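Local structure of putative DNA protection protein (4CYB) at residues R21-S24 against C25-L28; R36-H39 against D40-K44; P90-V93 against A94-T98; N154-Q157 against A158-A162. The protein probably binds and oxidises iron as a twelve-subunit, ferritin-like cage of the Dps family, whose members shield DNA from oxidative damage. One frame throughout, in Å; residues are numbered along the deposited sequence.

Contact 1 (R21-S24 against C25-L28); sequences RLYS and CQRL
The phenol ring of Tyr-23 and the guanidinium of Arg-27, one turn apart on helix 18-48, stand almost square to each other, their planes 87° apart. Over one face of the ring runs the aliphatic part of the arginine: CG of Arg-27 lies 3.9 Å from the centroid of the Tyr-23 ring in a CH-pi contact, and CD of Arg-27 follows at 3.6 Å from CZ of Tyr-23. The hydroxyl meets the guanidinium at its edge, where NH1 of Arg-27 donates to OH of Tyr-23 at 2.9 Å, almost in the guanidinium plane. Bends at chi2 (-53°) and chi3 (-54°) fold the arginine alongside the ring. Amide NE2 of Gln-26 approaches the ring obliquely, 4.0 Å from CD1 of Tyr-23.

Beneath these groups the helix keeps its regular bonds, including Leu-28 N to Ser-24 O at 2.7 Å. Its buried side suits smaller or apolar residues: Cys-25 and Leu-28 pack on helix 54-81, while OG of Ser-24 bonds to Asp-139.

Tyrosine offers arginine both a flat apolar face and a polar end, and arginine can use both at once. The ring is itself held by stacking on Tyr-137. Since NH1 of Arg-27 also forms a salt bridge with Asp-129, the tyrosine probably helps to hold the guanidinium in place for this carboxylate of helix 109-136.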
loop_
_atom_site.group_PDB
_atom_site.type_symbol
_atom_site.label_atom_id
_atom_site.label_comp_id
_atom_site.label_asym_id
_atom_site.label_seq_id
_atom_site.Cartn_x
_atom_site.Cartn_y
_atom_site.Cartn_z
ATOM N N ARG J 21 22.471 5.593 -35.173
ATOM C CA ARG J 21 21.889 6.466 -34.145
ATOM C C ARG J 21 21.194 7.700 -34.693
ATOM O O ARG J 21 20.089 8.048 -34.284
ATOM C CB ARG J 21 22.977 6.825 -33.128
ATOM C CG ARG J 21 23.502 5.572 -32.447
ATOM C CD ARG J 21 24.457 5.899 -31.328
ATOM N NE ARG J 21 25.780 6.343 -31.781
ATOM C CZ ARG J 21 26.266 7.563 -31.690
ATOM N NH1 ARG J 21 25.555 8.542 -31.136
ATOM N NH2 ARG J 21 27.512 7.824 -32.115
ATOM N N LEU J 22 21.808 8.352 -35.676
ATOM C CA LEU J 22 21.194 9.491 -36.290
ATOM C C LEU J 22 19.860 9.149 -36.938
ATOM O O LEU J 22 18.875 9.878 -36.805
ATOM C CB LEU J 22 22.142 9.994 -37.388
ATOM C CG LEU J 22 22.346 11.482 -37.631
ATOM C CD1 LEU J 22 22.289 11.760 -39.139
ATOM C CD2 LEU J 22 21.418 12.389 -36.865
ATOM N N TYR J 23 19.820 8.049 -37.668
ATOM C CA TYR J 23 18.584 7.631 -38.327
ATOM C C TYR J 23 17.488 7.283 -37.281
ATOM O O TYR J 23 16.320 7.689 -37.409
ATOM C CB TYR J 23 18.840 6.453 -39.286
ATOM C CG TYR J 23 17.580 6.038 -39.999
ATOM C CD1 TYR J 23 17.130 6.743 -41.152
ATOM C CD2 TYR J 23 16.840 4.958 -39.559
ATOM C CE1 TYR J 23 15.974 6.363 -41.809
ATOM C CE2 TYR J 23 15.653 4.583 -40.206
ATOM C CZ TYR J 23 15.238 5.295 -41.347
ATOM O OH TYR J 23 14.076 4.928 -41.997
ATOM N N SER J 24 17.860 6.549 -36.244
ATOM C CA SER J 24 16.837 6.153 -35.225
ATOM C C SER J 24 16.306 7.428 -34.570
ATOM O O SER J 24 15.071 7.542 -34.363
ATOM C CB SER J 24 17.437 5.193 -34.191
ATOM O OG SER J 24 17.559 3.891 -34.699
ATOM N N CYS J 25 17.189 8.384 -34.263
ATOM C CA CYS J 25 16.723 9.641 -33.664
ATOM C C CYS J 25 15.759 10.445 -34.558
ATOM O O CYS J 25 14.786 10.980 -34.064
ATOM C CB CYS J 25 17.838 10.558 -33.192
ATOM S SG CYS J 25 18.761 9.860 -31.793
ATOM N N GLN J 26 16.024 10.496 -35.887
ATOM C CA GLN J 26 15.053 11.134 -36.792
ATOM C C GLN J 26 13.728 10.401 -36.776
ATOM O O GLN J 26 12.694 11.078 -36.701
ATOM C CB GLN J 26 15.567 11.113 -38.250
ATOM C CG GLN J 26 16.813 11.929 -38.445
ATOM C CD GLN J 26 17.536 11.610 -39.780
ATOM O OE1 GLN J 26 18.569 12.209 -40.073
ATOM N NE2 GLN J 26 16.982 10.689 -40.581
ATOM N N ARG J 27 13.713 9.061 -36.851
ATOM C CA ARG J 27 12.445 8.356 -36.849
ATOM C C ARG J 27 11.727 8.537 -35.477
ATOM O O ARG J 27 10.496 8.745 -35.426
ATOM C CB ARG J 27 12.568 6.859 -37.167
ATOM C CG ARG J 27 13.235 6.518 -38.491
ATOM C CD ARG J 27 12.622 7.218 -39.696
ATOM N NE ARG J 27 11.198 7.011 -39.812
ATOM C CZ ARG J 27 10.600 6.095 -40.580
ATOM N NH1 ARG J 27 11.310 5.224 -41.326
ATOM N NH2 ARG J 27 9.287 6.075 -40.629
ATOM N N LEU J 28 12.517 8.457 -34.400
ATOM C CA LEU J 28 11.899 8.558 -33.046
ATOM C C LEU J 28 11.306 9.932 -32.860
ATOM O O LEU J 28 10.226 10.042 -32.223
ATOM C CB LEU J 28 12.913 8.225 -31.935
ATOM C CG LEU J 28 13.244 6.728 -31.827
ATOM C CD1 LEU J 28 14.469 6.440 -30.969
ATOM C CD2 LEU J 28 12.042 5.888 -31.377
#

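Contact 2 (R36-H39 against D40-K44); sequences RILH and DLYKK
Leu-38 and Tyr-42, side by side on one face of helix 18-48, form the tight part of this contact. CD1 of Leu-38 rests 3.6 Å from CE2 of Tyr-42, and both side chains reach into the four-helix core, where OH of Tyr-42 bonds to His-64. On the neighbouring face His-39 lies beside Lys-43, one turn on: with CG anti to the backbone N (chi1 167°), the imidazole leans along the helix until NE2 of His-39 is 3.5 Å from CG of Lys-43. OD1 of Asp-40 comes to the edge of the same ring, in its plane, 3.0 Å from CD2 of His-39. ND1 of His-39 bonds to the carbonyl of Ala-65.

The wetter side is held by water and charge. NE of Arg-36 donates to water 2 at 3.1 Å, and that water lies 2.8 Å from OD2 of Asp-40, so that it sits between two groups whose Arg-36 NE and Asp-40 OD2 are 5.5 Å apart. Arginine and aspartate suit this place because Arg-36 pairs with Asp-40 of the second subunit, and Asp-40 with Arg-36 of that subunit, in two reciprocal intersubunit salt bridges.

Lys-43 salt-bridges Asp-62 and bonds to Asp-73 of the second subunit, the nearest atom of its side chain about 4 Å from a bound ferric ion. Such a setting is characteristic of Dps proteins, whose ferroxidase sites lie between two subunits.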
loop_
_atom_site.group_PDB
_atom_site.type_symbol
_atom_site.label_atom_id
_atom_site.label_comp_id
_atom_site.label_asym_id
_atom_site.label_seq_id
_atom_site.Cartn_x
_atom_site.Cartn_y
_atom_site.Cartn_z
ATOM N N ARG J 36 3.178 13.595 -29.068
ATOM C CA ARG J 36 2.859 14.872 -28.355
ATOM C C ARG J 36 1.502 15.483 -28.737
ATOM O O ARG J 36 0.700 15.861 -27.862
ATOM C CB ARG J 36 3.967 15.909 -28.504
ATOM C CG ARG J 36 5.293 15.490 -27.900
ATOM C CD ARG J 36 5.328 15.957 -26.459
ATOM N NE ARG J 36 5.219 17.405 -26.312
ATOM C CZ ARG J 36 6.261 18.230 -26.449
ATOM N NH1 ARG J 36 7.460 17.733 -26.773
ATOM N NH2 ARG J 36 6.090 19.548 -26.330
ATOM N N ILE J 37 1.179 15.504 -30.049
ATOM C CA ILE J 37 -0.127 16.056 -30.451
ATOM C C ILE J 37 -1.261 15.127 -29.943
ATOM O O ILE J 37 -2.290 15.596 -29.494
ATOM C CB ILE J 37 -0.205 16.136 -32.015
ATOM C CG1 ILE J 37 0.953 17.017 -32.516
ATOM C CG2 ILE J 37 -1.584 16.638 -32.460
ATOM C CD1 ILE J 37 0.860 18.447 -32.009
ATOM N N LEU J 38 -1.054 13.820 -30.016
ATOM C CA LEU J 38 -2.076 12.848 -29.643
ATOM C C LEU J 38 -2.343 12.909 -28.130
ATOM O O LEU J 38 -3.502 12.906 -27.713
ATOM C CB LEU J 38 -1.685 11.431 -30.087
ATOM C CG LEU J 38 -2.736 10.389 -29.684
ATOM C CD1 LEU J 38 -4.137 10.809 -30.151
ATOM C CD2 LEU J 38 -2.328 9.034 -30.313
ATOM N N HIS J 39 -1.281 13.104 -27.350
ATOM C CA HIS J 39 -1.486 13.277 -25.885
ATOM C C HIS J 39 -2.400 14.486 -25.649
ATOM O O HIS J 39 -3.351 14.451 -24.867
ATOM C CB HIS J 39 -0.132 13.504 -25.174
ATOM C CG HIS J 39 -0.322 13.998 -23.751
ATOM N ND1 HIS J 39 -0.635 13.161 -22.713
ATOM C CD2 HIS J 39 -0.407 15.268 -23.272
ATOM C CE1 HIS J 39 -0.832 13.913 -21.577
ATOM N NE2 HIS J 39 -0.680 15.186 -21.916
ATOM N N ASP J 40 -2.059 15.604 -26.286
ATOM C CA ASP J 40 -2.793 16.832 -26.116
ATOM C C ASP J 40 -4.210 16.737 -26.697
ATOM O O ASP J 40 -5.123 17.348 -26.174
ATOM C CB ASP J 40 -2.001 17.997 -26.722
ATOM C CG ASP J 40 -0.796 18.405 -25.812
ATOM O OD1 ASP J 40 -0.661 17.899 -24.632
ATOM O OD2 ASP J 40 0.031 19.242 -26.270
ATOM N N LEU J 41 -4.431 15.937 -27.751
ATOM C CA LEU J 41 -5.818 15.697 -28.198
ATOM C C LEU J 41 -6.624 14.905 -27.142
ATOM O O LEU J 41 -7.780 15.212 -26.877
ATOM C CB LEU J 41 -5.817 14.889 -29.530
ATOM C CG LEU J 41 -5.532 15.598 -30.852
ATOM C CD1 LEU J 41 -5.570 14.483 -31.891
ATOM C CD2 LEU J 41 -6.656 16.640 -31.075
ATOM N N TYR J 42 -6.010 13.917 -26.508
ATOM C CA TYR J 42 -6.734 13.136 -25.531
ATOM C C TYR J 42 -7.057 14.043 -24.328
ATOM O O TYR J 42 -8.164 13.977 -23.828
ATOM C CB TYR J 42 -5.878 11.944 -25.067
ATOM C CG TYR J 42 -6.188 10.708 -25.800
ATOM C CD1 TYR J 42 -7.435 10.099 -25.649
ATOM C CD2 TYR J 42 -5.229 10.134 -26.665
ATOM C CE1 TYR J 42 -7.731 8.932 -26.306
ATOM C CE2 TYR J 42 -5.529 8.964 -27.354
ATOM C CZ TYR J 42 -6.780 8.401 -27.165
ATOM O OH TYR J 42 -7.109 7.222 -27.802
ATOM N N LYS J 43 -6.121 14.896 -23.878
ATOM C CA LYS J 43 -6.424 15.837 -22.761
ATOM C C LYS J 43 -7.487 16.894 -23.171
ATOM O O LYS J 43 -8.441 17.154 -22.454
ATOM C CB LYS J 43 -5.174 16.597 -22.247
ATOM C CG LYS J 43 -4.147 15.729 -21.499
ATOM C CD LYS J 43 -4.751 14.967 -20.279
ATOM C CE LYS J 43 -5.324 15.974 -19.228
ATOM N NZ LYS J 43 -5.599 15.183 -17.996
ATOM N N LYS J 44 -7.373 17.419 -24.385
ATOM C CA LYS J 44 -8.430 18.305 -24.934
ATOM C C LYS J 44 -9.825 17.684 -24.818
ATOM O O LYS J 44 -10.752 18.322 -24.306
ATOM C CB LYS J 44 -8.100 18.757 -26.376
ATOM C CG LYS J 44 -9.173 19.659 -27.102
ATOM C CD LYS J 44 -8.853 19.760 -28.620
ATOM C CE LYS J 44 -9.975 20.393 -29.480
ATOM N NZ LYS J 44 -9.999 21.872 -29.253
HETATM O O HOH W 1 1.867 16.609 -25.371
HETATM O O HOH W 2 2.854 19.401 -26.018
#

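Contact 3 (P90-V93 against A94-T98); sequences PRHV and AEITT
Pro-90 opens a short helix that bonds back onto itself at Ala-94, and this helix, 90-96, is the BC helix of the Dps fold, lying in the connection between helices 54-81 and 109-136 at the interface with a second subunit. Proline suits a first turn, where its missing N-H costs nothing; its carbonyl O accepts from Ala-94 N at 3.0 Å, and its ring packs on Pro-90 of the second subunit.

Arg-91 comes next. Its carbonyl O is met by carbon, 3.5 Å from CB of Ala-94, while its side chain forms a salt bridge with Asp-89.

His-92 carries most of the side-chain contact. CD1 of Ile-96 lies over one face of the imidazole, 3.9 Å from the ring centroid of His-92, offset toward the rim in a CH-pi contact. The side chain of Glu-95 crosses that of His-92 at about a right angle, bringing OE1 of Glu-95 obliquely to 3.3 Å from CD2 of His-92; OE2 of Glu-95 salt-bridges Arg-101 of the second subunit. With chi1 at -164°, CG lying anti to the backbone N, the imidazole leans toward both partners. Phe-6 meets the ring edge-to-face.

Val-93, beta-branched and buried, packs on Arg-36 and Ile-37 of helix 18-48. Its carbonyl O takes two N-H groups at the last turn: Ile-96 N at 3.0 Å from above the carbonyl plane, and Thr-97 N at 2.9 Å, almost straight on, with a C=O...N angle of 175°.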
loop_
_atom_site.group_PDB
_atom_site.type_symbol
_atom_site.label_atom_id
_atom_site.label_comp_id
_atom_site.label_asym_id
_atom_site.label_seq_id
_atom_site.Cartn_x
_atom_site.Cartn_y
_atom_site.Cartn_z
ATOM N N PRO J 90 6.640 22.783 -27.694
ATOM C CA PRO J 90 5.567 22.422 -28.644
ATOM C C PRO J 90 5.594 23.203 -29.995
ATOM O O PRO J 90 5.015 22.734 -31.002
ATOM C CB PRO J 90 4.273 22.767 -27.889
ATOM C CG PRO J 90 4.681 23.751 -26.840
ATOM C CD PRO J 90 6.101 23.399 -26.448
ATOM N N ARG J 91 6.261 24.352 -30.026
ATOM C CA ARG J 91 6.353 25.090 -31.292
ATOM C C ARG J 91 7.276 24.391 -32.261
ATOM O O ARG J 91 7.109 24.530 -33.490
ATOM C CB ARG J 91 6.776 26.547 -31.032
ATOM C CG ARG J 91 5.567 27.338 -30.450
ATOM C CD ARG J 91 5.979 28.651 -29.745
ATOM N NE ARG J 91 6.608 28.342 -28.454
ATOM C CZ ARG J 91 6.692 29.178 -27.409
ATOM N NH1 ARG J 91 6.227 30.399 -27.504
ATOM N NH2 ARG J 91 7.311 28.793 -26.290
ATOM N N HIS J 92 8.244 23.636 -31.728
ATOM C CA HIS J 92 9.033 22.742 -32.578
ATOM C C HIS J 92 8.261 21.512 -32.993
ATOM O O HIS J 92 8.290 21.102 -34.163
ATOM C CB HIS J 92 10.369 22.417 -31.900
ATOM C CG HIS J 92 11.407 21.831 -32.833
ATOM N ND1 HIS J 92 12.511 21.192 -32.387
ATOM C CD2 HIS J 92 11.452 21.772 -34.233
ATOM C CE1 HIS J 92 13.250 20.793 -33.434
ATOM N NE2 HIS J 92 12.598 21.136 -34.567
ATOM N N VAL J 93 7.540 20.882 -32.040
ATOM C CA VAL J 93 6.659 19.753 -32.367
ATOM C C VAL J 93 5.777 20.067 -33.587
ATOM O O VAL J 93 5.645 19.238 -34.478
ATOM C CB VAL J 93 5.779 19.382 -31.121
ATOM C CG1 VAL J 93 4.553 18.511 -31.486
ATOM C CG2 VAL J 93 6.661 18.685 -30.049
ATOM N N ALA J 94 5.223 21.294 -33.586
ATOM C CA ALA J 94 4.332 21.838 -34.650
ATOM C C ALA J 94 4.961 21.745 -36.028
ATOM O O ALA J 94 4.290 21.458 -37.018
ATOM C CB ALA J 94 3.938 23.290 -34.332
ATOM N N GLU J 95 6.273 21.918 -36.070
ATOM C CA GLU J 95 6.999 21.938 -37.322
ATOM C C GLU J 95 7.355 20.562 -37.835
ATOM O O GLU J 95 7.702 20.436 -39.014
ATOM C CB GLU J 95 8.260 22.778 -37.214
ATOM C CG GLU J 95 7.970 24.232 -36.866
ATOM C CD GLU J 95 9.229 24.944 -36.410
ATOM O OE1 GLU J 95 10.237 24.261 -36.108
ATOM O OE2 GLU J 95 9.227 26.187 -36.300
ATOM N N ILE J 96 7.258 19.532 -36.977
ATOM C CA ILE J 96 7.678 18.186 -37.324
ATOM C C ILE J 96 6.458 17.263 -37.534
ATOM O O ILE J 96 6.467 16.340 -38.420
ATOM C CB ILE J 96 8.574 17.578 -36.196
ATOM C CG1 ILE J 96 9.899 18.357 -36.064
ATOM C CG2 ILE J 96 8.814 16.060 -36.451
ATOM C CD1 ILE J 96 10.743 17.969 -34.837
ATOM N N THR J 97 5.394 17.474 -36.746
ATOM C CA THR J 97 4.268 16.503 -36.758
ATOM C C THR J 97 3.508 16.556 -38.091
ATOM O O THR J 97 3.475 17.604 -38.759
ATOM C CB THR J 97 3.255 16.796 -35.627
ATOM O OG1 THR J 97 2.235 15.774 -35.604
ATOM C CG2 THR J 97 2.611 18.224 -35.799
ATOM N N THR J 98 2.892 15.447 -38.479
ATOM C CA THR J 98 1.916 15.548 -39.537
ATOM C C THR J 98 0.464 15.300 -39.060
ATOM O O THR J 98 -0.445 15.139 -39.867
ATOM C CB THR J 98 2.262 14.590 -40.691
ATOM O OG1 THR J 98 2.384 13.271 -40.193
ATOM C CG2 THR J 98 3.588 15.019 -41.410
#

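Contact 4 (N154-Q157 against A158-A162); sequences NELQ and AWFVA
Apolar contact gathers round Leu-156, which touches two aromatic side chains on the next turn of helix 140-164. Its CD1 comes to the edge of the indole, 3.7 Å from CE3 of Trp-159, while its CG lies 4.0 Å from CE1 of Phe-160. The torsion chi1 of -173°, with CG opposite the backbone N, tips the leucine forward so that its branched end reaches both rings. The two aromatics pack edge-to-face on Phe-54 of a fourth subunit, and Leu-156 touches Thr-81 of a third.

Backbone bonding is regular: Ala-158 N to Asn-154 O at 3.0 Å, Phe-160 N to Leu-156 O at 3.2 Å, and Val-161 N to Gln-157 O at 2.9 Å. The carbonyl O of Leu-156 also sits in the plane of the phenyl ring at its edge, 3.4 Å from CD1 of Phe-160, where the ring's slightly positive rim can face it.

Polar side chains use partners elsewhere. Gln-157, extended beyond CG, gives NE2 to Glu-67 and takes His-120 and Gln-68 at OE1; Asn-154 uses ND2 for the carbonyl of Val-150 and OD1 for Gln-68. Glu-155 forms a salt bridge with Arg-78 of the third subunit.

One short stretch of helix thus divides its labour: uncharged amides satisfy buried polar groups inside the subunit, whereas a carboxylate and large hydrophobic surfaces join it to neighbouring subunits of the cage.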
loop_
_atom_site.group_PDB
_atom_site.type_symbol
_atom_site.label_atom_id
_atom_site.label_comp_id
_atom_site.label_asym_id
_atom_site.label_seq_id
_atom_site.Cartn_x
_atom_site.Cartn_y
_atom_site.Cartn_z
ATOM N N ASN J 154 -0.847 1.986 -29.085
ATOM C CA ASN J 154 -1.768 2.637 -30.004
ATOM C C ASN J 154 -2.823 1.707 -30.597
ATOM O O ASN J 154 -3.970 2.148 -30.787
ATOM C CB ASN J 154 -0.997 3.328 -31.096
ATOM C CG ASN J 154 -0.445 4.654 -30.627
ATOM O OD1 ASN J 154 -1.207 5.654 -30.513
ATOM N ND2 ASN J 154 0.832 4.688 -30.338
ATOM N N GLU J 155 -2.426 0.479 -30.952
ATOM C CA GLU J 155 -3.418 -0.531 -31.409
ATOM C C GLU J 155 -4.545 -0.760 -30.403
ATOM O O GLU J 155 -5.737 -0.673 -30.763
ATOM C CB GLU J 155 -2.765 -1.851 -31.854
ATOM C CG GLU J 155 -1.821 -1.637 -33.023
ATOM C CD GLU J 155 -0.920 -2.884 -33.326
ATOM O OE1 GLU J 155 -0.395 -3.564 -32.370
ATOM O OE2 GLU J 155 -0.694 -3.178 -34.536
ATOM N N LEU J 156 -4.183 -1.007 -29.140
ATOM C CA LEU J 156 -5.180 -1.269 -28.130
ATOM C C LEU J 156 -6.075 -0.047 -27.909
ATOM O O LEU J 156 -7.312 -0.177 -27.753
ATOM C CB LEU J 156 -4.474 -1.696 -26.823
ATOM C CG LEU J 156 -5.457 -2.183 -25.716
ATOM C CD1 LEU J 156 -6.090 -3.548 -26.021
ATOM C CD2 LEU J 156 -4.715 -2.269 -24.362
ATOM N N GLN J 157 -5.457 1.138 -27.797
ATOM C CA GLN J 157 -6.244 2.342 -27.618
ATOM C C GLN J 157 -7.273 2.609 -28.745
ATOM O O GLN J 157 -8.426 2.967 -28.496
ATOM C CB GLN J 157 -5.330 3.572 -27.439
ATOM C CG GLN J 157 -4.663 3.562 -26.052
ATOM C CD GLN J 157 -3.879 4.833 -25.801
ATOM O OE1 GLN J 157 -3.891 5.745 -26.616
ATOM N NE2 GLN J 157 -3.192 4.908 -24.643
ATOM N N ALA J 158 -6.848 2.383 -29.982
ATOM C CA ALA J 158 -7.720 2.595 -31.143
ATOM C C ALA J 158 -8.922 1.677 -31.056
ATOM O O ALA J 158 -10.032 2.101 -31.402
ATOM C CB ALA J 158 -6.909 2.360 -32.453
ATOM N N TRP J 159 -8.719 0.438 -30.580
ATOM C CA TRP J 159 -9.844 -0.483 -30.346
ATOM C C TRP J 159 -10.870 0.074 -29.373
ATOM O O TRP J 159 -12.064 0.170 -29.691
ATOM C CB TRP J 159 -9.335 -1.889 -29.918
ATOM C CG TRP J 159 -10.438 -2.812 -29.445
ATOM C CD1 TRP J 159 -11.607 -3.140 -30.092
ATOM C CD2 TRP J 159 -10.513 -3.473 -28.172
ATOM N NE1 TRP J 159 -12.368 -3.985 -29.329
ATOM C CE2 TRP J 159 -11.781 -4.180 -28.144
ATOM C CE3 TRP J 159 -9.670 -3.536 -27.042
ATOM C CZ2 TRP J 159 -12.177 -4.965 -27.050
ATOM C CZ3 TRP J 159 -10.080 -4.342 -25.942
ATOM C CH2 TRP J 159 -11.299 -5.030 -25.957
ATOM N N PHE J 160 -10.408 0.537 -28.214
ATOM C CA PHE J 160 -11.284 1.078 -27.187
ATOM C C PHE J 160 -12.023 2.286 -27.717
ATOM O O PHE J 160 -13.228 2.398 -27.506
ATOM C CB PHE J 160 -10.492 1.509 -25.924
ATOM C CG PHE J 160 -10.298 0.406 -24.900
ATOM C CD1 PHE J 160 -9.314 -0.572 -25.062
ATOM C CD2 PHE J 160 -11.050 0.393 -23.724
ATOM C CE1 PHE J 160 -9.117 -1.587 -24.095
ATOM C CE2 PHE J 160 -10.842 -0.588 -22.743
ATOM C CZ PHE J 160 -9.872 -1.587 -22.938
ATOM N N VAL J 161 -11.369 3.126 -28.504
ATOM C CA VAL J 161 -12.052 4.320 -29.000
ATOM C C VAL J 161 -13.056 3.922 -30.077
ATOM O O VAL J 161 -14.214 4.380 -30.078
ATOM C CB VAL J 161 -11.054 5.393 -29.531
ATOM C CG1 VAL J 161 -11.773 6.567 -30.213
ATOM C CG2 VAL J 161 -10.228 5.969 -28.347
ATOM N N ALA J 162 -12.607 3.076 -30.983
ATOM C CA ALA J 162 -13.432 2.705 -32.157
ATOM C C ALA J 162 -14.730 2.030 -31.784
ATOM O O ALA J 162 -15.781 2.248 -32.453
ATOM C CB ALA J 162 -12.627 1.829 -33.117
#

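From the N terminus, the chain meets contact 1 near the start of helix 18-48 and contact 2 further along the same helix, their centres about 23 Å apart. Contact 3 follows on the short helix 90-96, and contact 4 near the end of helix 140-164. Each is local, closing just a turn of helix, and the four run in series without nesting or crossing. Contact 2 is the meeting point: Arg-36 packs against Pro-90 and Ile-37 against Thr-97 of contact 3, while Leu-38 and Tyr-42 meet Asn-154, Gln-157 and Val-161 of contact 4. It thereby ties the interface helix to the bundle core. Contacts 2 and 3 share the second subunit; contact 4 faces two others.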